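Local atomic coordinates of nucleoporin nup120 (PDB entry 4GQ2), a protein that serves as a structural building block of the nuclear pore complex in fission yeast, where nucleoporins can also dock transiently associated nuclear transport factors. Residues A230-R233 and S234-T237; L288-H292 and T293-F297. All coordinates share one frame; numbering follows the deposited sequence.

Contact 1 of 2, residues A230-R233 and S234-T237; sequences ADYR and SPNT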
loop_
_atom_site.group_PDB
_atom_site.type_symbol
_atom_site.label_atom_id
_atom_site.label_comp_id
_atom_site.label_asym_id
_atom_site.label_seq_id
_atom_site.Cartn_x
_atom_site.Cartn_y
_atom_site.Cartn_z
ATOM N N ALA A 230 -16.842 -45.186 34.886
ATOM C CA ALA A 230 -17.874 -44.586 34.032
ATOM C C ALA A 230 -17.243 -43.801 32.882
ATOM O O ALA A 230 -17.820 -43.698 31.797
ATOM C CB ALA A 230 -18.797 -43.696 34.850
ATOM N N ASP A 231 -16.062 -43.243 33.144
ATOM C CA ASP A 231 -15.222 -42.634 32.121
ATOM C C ASP A 231 -14.209 -43.678 31.643
ATOM O O ASP A 231 -13.234 -43.980 32.340
ATOM C CB ASP A 231 -14.507 -41.403 32.688
ATOM C CG ASP A 231 -13.319 -40.977 31.845
ATOM O OD1 ASP A 231 -13.528 -40.504 30.707
ATOM O OD2 ASP A 231 -12.173 -41.120 32.324
ATOM N N TYR A 232 -14.452 -44.226 30.453
ATOM C CA TYR A 232 -13.697 -45.379 29.960
ATOM C C TYR A 232 -13.905 -45.611 28.461
ATOM O O TYR A 232 -15.011 -45.434 27.948
ATOM C CB TYR A 232 -14.087 -46.636 30.755
ATOM C CG TYR A 232 -13.617 -47.920 30.128
ATOM C CD1 TYR A 232 -12.276 -48.300 30.202
ATOM C CD2 TYR A 232 -14.507 -48.747 29.442
ATOM C CE1 TYR A 232 -11.832 -49.472 29.615
ATOM C CE2 TYR A 232 -14.073 -49.923 28.849
ATOM C CZ TYR A 232 -12.736 -50.278 28.941
ATOM O OH TYR A 232 -12.296 -51.438 28.360
ATOM N N ARG A 233 -12.848 -46.046 27.773
ATOM C CA ARG A 233 -12.872 -46.171 26.311
ATOM C C ARG A 233 -12.675 -47.605 25.819
ATOM O O ARG A 233 -11.697 -48.264 26.177
ATOM C CB ARG A 233 -11.809 -45.263 25.685
ATOM C CG ARG A 233 -11.720 -43.877 26.303
ATOM C CD ARG A 233 -10.866 -42.964 25.450
ATOM N NE ARG A 233 -11.506 -42.683 24.165
ATOM C CZ ARG A 233 -10.929 -42.024 23.168
ATOM N NH1 ARG A 233 -9.687 -41.573 23.298
ATOM N NH2 ARG A 233 -11.593 -41.817 22.038
ATOM N N SER A 234 -13.602 -48.076 24.986
ATOM C CA SER A 234 -13.556 -49.444 24.461
ATOM C C SER A 234 -12.531 -49.595 23.327
ATOM O O SER A 234 -12.218 -48.621 22.644
ATOM C CB SER A 234 -14.950 -49.899 24.016
ATOM O OG SER A 234 -15.342 -49.296 22.796
ATOM N N PRO A 235 -11.989 -50.812 23.128
ATOM C CA PRO A 235 -10.949 -50.973 22.104
ATOM C C PRO A 235 -11.424 -50.705 20.672
ATOM O O PRO A 235 -10.604 -50.401 19.803
ATOM C CB PRO A 235 -10.513 -52.433 22.270
ATOM C CG PRO A 235 -10.866 -52.769 23.678
ATOM C CD PRO A 235 -12.158 -52.044 23.920
ATOM N N ASN A 236 -12.730 -50.800 20.432
ATOM C CA ASN A 236 -13.277 -50.515 19.106
ATOM C C ASN A 236 -13.601 -49.025 18.853
ATOM O O ASN A 236 -14.051 -48.663 17.755
ATOM C CB ASN A 236 -14.479 -51.426 18.796
ATOM C CG ASN A 236 -15.654 -51.193 19.730
ATOM O OD1 ASN A 236 -15.501 -51.170 20.954
ATOM N ND2 ASN A 236 -16.841 -51.030 19.153
ATOM N N THR A 237 -13.360 -48.178 19.862
ATOM C CA THR A 237 -13.525 -46.726 19.741
ATOM C C THR A 237 -12.796 -46.195 18.506
ATOM O O THR A 237 -11.604 -46.455 18.317
ATOM C CB THR A 237 -12.972 -45.982 20.975
ATOM O OG1 THR A 237 -13.481 -46.577 22.172
ATOM C CG2 THR A 237 -13.366 -44.505 20.941
#

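Contact 2 of 2, residues L288-H292 and T293-F297; sequences LTSDH and TTNSF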
loop_
_atom_site.group_PDB
_atom_site.type_symbol
_atom_site.label_atom_id
_atom_site.label_comp_id
_atom_site.label_asym_id
_atom_site.label_seq_id
_atom_site.Cartn_x
_atom_site.Cartn_y
_atom_site.Cartn_z
ATOM N N LEU A 288 -5.481 -41.104 9.468
ATOM C CA LEU A 288 -5.807 -41.583 8.137
ATOM C C LEU A 288 -6.088 -40.449 7.166
ATOM O O LEU A 288 -6.682 -39.434 7.538
ATOM C CB LEU A 288 -7.033 -42.502 8.190
ATOM C CG LEU A 288 -6.943 -43.854 8.903
ATOM C CD1 LEU A 288 -8.278 -44.581 8.793
ATOM C CD2 LEU A 288 -5.820 -44.717 8.341
ATOM N N THR A 289 -5.655 -40.633 5.921
ATOM C CA THR A 289 -6.119 -39.806 4.805
ATOM C C THR A 289 -6.114 -40.596 3.493
ATOM O O THR A 289 -5.364 -41.561 3.350
ATOM C CB THR A 289 -5.302 -38.503 4.653
ATOM O OG1 THR A 289 -6.071 -37.541 3.916
ATOM C CG2 THR A 289 -3.976 -38.759 3.935
ATOM N N SER A 290 -6.953 -40.185 2.547
ATOM C CA SER A 290 -6.996 -40.824 1.235
ATOM C C SER A 290 -6.647 -39.831 0.136
ATOM O O SER A 290 -6.786 -38.621 0.328
ATOM C CB SER A 290 -8.367 -41.448 0.975
ATOM O OG SER A 290 -9.315 -40.481 0.561
ATOM N N ASP A 291 -6.189 -40.340 -1.006
ATOM C CA ASP A 291 -5.832 -39.474 -2.121
ATOM C C ASP A 291 -7.081 -38.962 -2.827
ATOM O O ASP A 291 -8.093 -39.661 -2.907
ATOM C CB ASP A 291 -4.861 -40.157 -3.092
ATOM C CG ASP A 291 -5.468 -41.356 -3.784
ATOM O OD1 ASP A 291 -5.942 -42.272 -3.083
ATOM O OD2 ASP A 291 -5.459 -41.384 -5.033
ATOM N N HIS A 292 -6.994 -37.731 -3.324
ATOM C CA HIS A 292 -8.156 -36.994 -3.823
ATOM C C HIS A 292 -8.549 -37.359 -5.228
ATOM O O HIS A 292 -9.686 -37.121 -5.644
ATOM C CB HIS A 292 -7.909 -35.489 -3.722
ATOM C CG HIS A 292 -7.624 -35.011 -2.318
ATOM N ND1 HIS A 292 -8.557 -34.415 -1.552
ATOM C CD2 HIS A 292 -6.460 -35.066 -1.550
ATOM C CE1 HIS A 292 -8.021 -34.101 -0.356
ATOM N NE2 HIS A 292 -6.738 -34.501 -0.356
ATOM N N THR A 293 -7.613 -37.941 -5.972
ATOM C CA THR A 293 -7.858 -38.295 -7.369
ATOM C C THR A 293 -8.690 -39.580 -7.487
ATOM O O THR A 293 -9.850 -39.532 -7.891
ATOM C CB THR A 293 -6.544 -38.346 -8.191
ATOM O OG1 THR A 293 -6.689 -39.247 -9.296
ATOM C CG2 THR A 293 -5.382 -38.791 -7.327
ATOM N N THR A 294 -8.100 -40.715 -7.129
ATOM C CA THR A 294 -8.827 -41.977 -7.094
ATOM C C THR A 294 -8.903 -42.444 -5.652
ATOM O O THR A 294 -7.905 -42.901 -5.098
ATOM C CB THR A 294 -8.142 -43.070 -7.946
ATOM O OG1 THR A 294 -6.771 -43.211 -7.543
ATOM C CG2 THR A 294 -8.211 -42.734 -9.435
ATOM N N ASN A 295 -10.080 -42.309 -5.042
ATOM C CA ASN A 295 -10.292 -42.774 -3.673
ATOM C C ASN A 295 -10.026 -44.271 -3.615
ATOM O O ASN A 295 -10.950 -45.079 -3.681
ATOM C CB ASN A 295 -11.714 -42.463 -3.188
ATOM C CG ASN A 295 -12.011 -40.974 -3.134
ATOM O OD1 ASN A 295 -11.110 -40.146 -2.985
ATOM N ND2 ASN A 295 -13.288 -40.626 -3.245
ATOM N N SER A 296 -8.748 -44.622 -3.503
ATOM C CA SER A 296 -8.291 -45.992 -3.686
ATOM C C SER A 296 -7.020 -46.249 -2.880
ATOM O O SER A 296 -6.693 -47.397 -2.570
ATOM C CB SER A 296 -8.048 -46.263 -5.178
ATOM O OG SER A 296 -7.785 -47.631 -5.434
ATOM N N PHE A 297 -6.307 -45.175 -2.547
ATOM C CA PHE A 297 -5.111 -45.270 -1.716
ATOM C C PHE A 297 -5.333 -44.610 -0.364
ATOM O O PHE A 297 -6.122 -43.673 -0.242
ATOM C CB PHE A 297 -3.904 -44.646 -2.408
ATOM C CG PHE A 297 -3.543 -45.306 -3.703
ATOM C CD1 PHE A 297 -2.656 -46.372 -3.729
ATOM C CD2 PHE A 297 -4.082 -44.851 -4.903
ATOM C CE1 PHE A 297 -2.314 -46.979 -4.927
ATOM C CE2 PHE A 297 -3.746 -45.454 -6.105
ATOM C CZ PHE A 297 -2.861 -46.519 -6.116
#

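Contact 1 of 2, residues A230-R233 and S234-T237
Arg233 and Thr237, four residues apart round a bend in the chain, meet where the guanidinium end of the arginine comes against the threonine methyl. NH2 of Arg233 lies 3.4 Å from CG2 of Thr237, and the two side chains cross at about a right angle. A bend at chi3 (67°) in an otherwise extended chain brings the guanidinium up to this methyl. The polar partners of the arginine lie outside the turn: NE donates to the carbonyl oxygen of Phe189, and the guanidinium makes a cation-pi contact with the Phe189 ring. Thr237 holds CG2 anti to its own backbone N, which leaves OG1 on the side of Ser234; the spacing of 2.4 Å between Thr237 OG1 and Ser234 O is too short to be trusted in detail. Ser234 works from the other end of the bend. Its hydroxyl OG donates to Asn236 OD1 over 2.6 Å, approaching from above the carbonyl plane (43° out of it), while Asn236 ND2 reaches Asp212 through a weak hydrogen bond. The backbone closes in the same place, with Thr237 N bonded to Ser234 O at 3.0 Å. Ser234 to Thr237 thus form a type I beta turn, with Pro235 and Asn236 at its two central positions. It ends the loop leading from strand 204-210, the last of one four-stranded sheet, into strand 238-244, the first of the next, as in the blade-to-blade connections of a beta-propeller.

Contact 2 of 2, residues L288-H292 and T293-F297
Asp291 presses its carboxylate against a backbone carbonyl: Thr294 O lies 2.9 Å from Asp291 OD1 and equally near Asp291 OD2, acceptor facing acceptor. Such crowding would tend to disfavour the charged form of the acid, though nearby donors probably offset this in part. Phe297 N donates to Asp291 OD1 on its syn side at 3.0 Å, with an N-H...O angle of 142°. Asp291 OD2 receives two weak bonds, from Thr294 N and Thr294 OG1, and a stronger one from Ser354 OG in strand 346-354. The carboxylate reaches into the loop because CG sits between the backbone N and the carbonyl carbon (chi1 65°). Here the chain reverses between strands 288-290 and 297-302, the first two of a four-stranded antiparallel propeller blade, and an inverse gamma turn centred on Asn295 helps it round. Across the strand ends Asp291 N makes a weak bond to Phe297 O, which also accepts a CA-H...O contact from Ser290 CA at 3.3 Å. Asp291 OD1 lies in the plane of the Phe297 ring at its edge, 3.7 Å from Phe297 CD2, and the same ring packs edge-to-face with Phe362.

Contact 1 and contact 2 follow one another along the chain within the beta-propeller region, with centres about 29 Å apart and nearest atoms about 10 Å apart, so they do not touch. The four-stranded sheet from 238-244 to 268-274 lies between them in sequence. Contact 1 leads straight into its first strand, and the far end of that strand meets contact 2, where the Ser290 side chain packs on Ile242 and Leu244. Contact 1 is therefore at the entry to one blade, and contact 2 at the first hairpin of the next. Contact 1 lies farther out, its centre about 45 Å from the centre of the chain, against about 28 Å for that of contact 2.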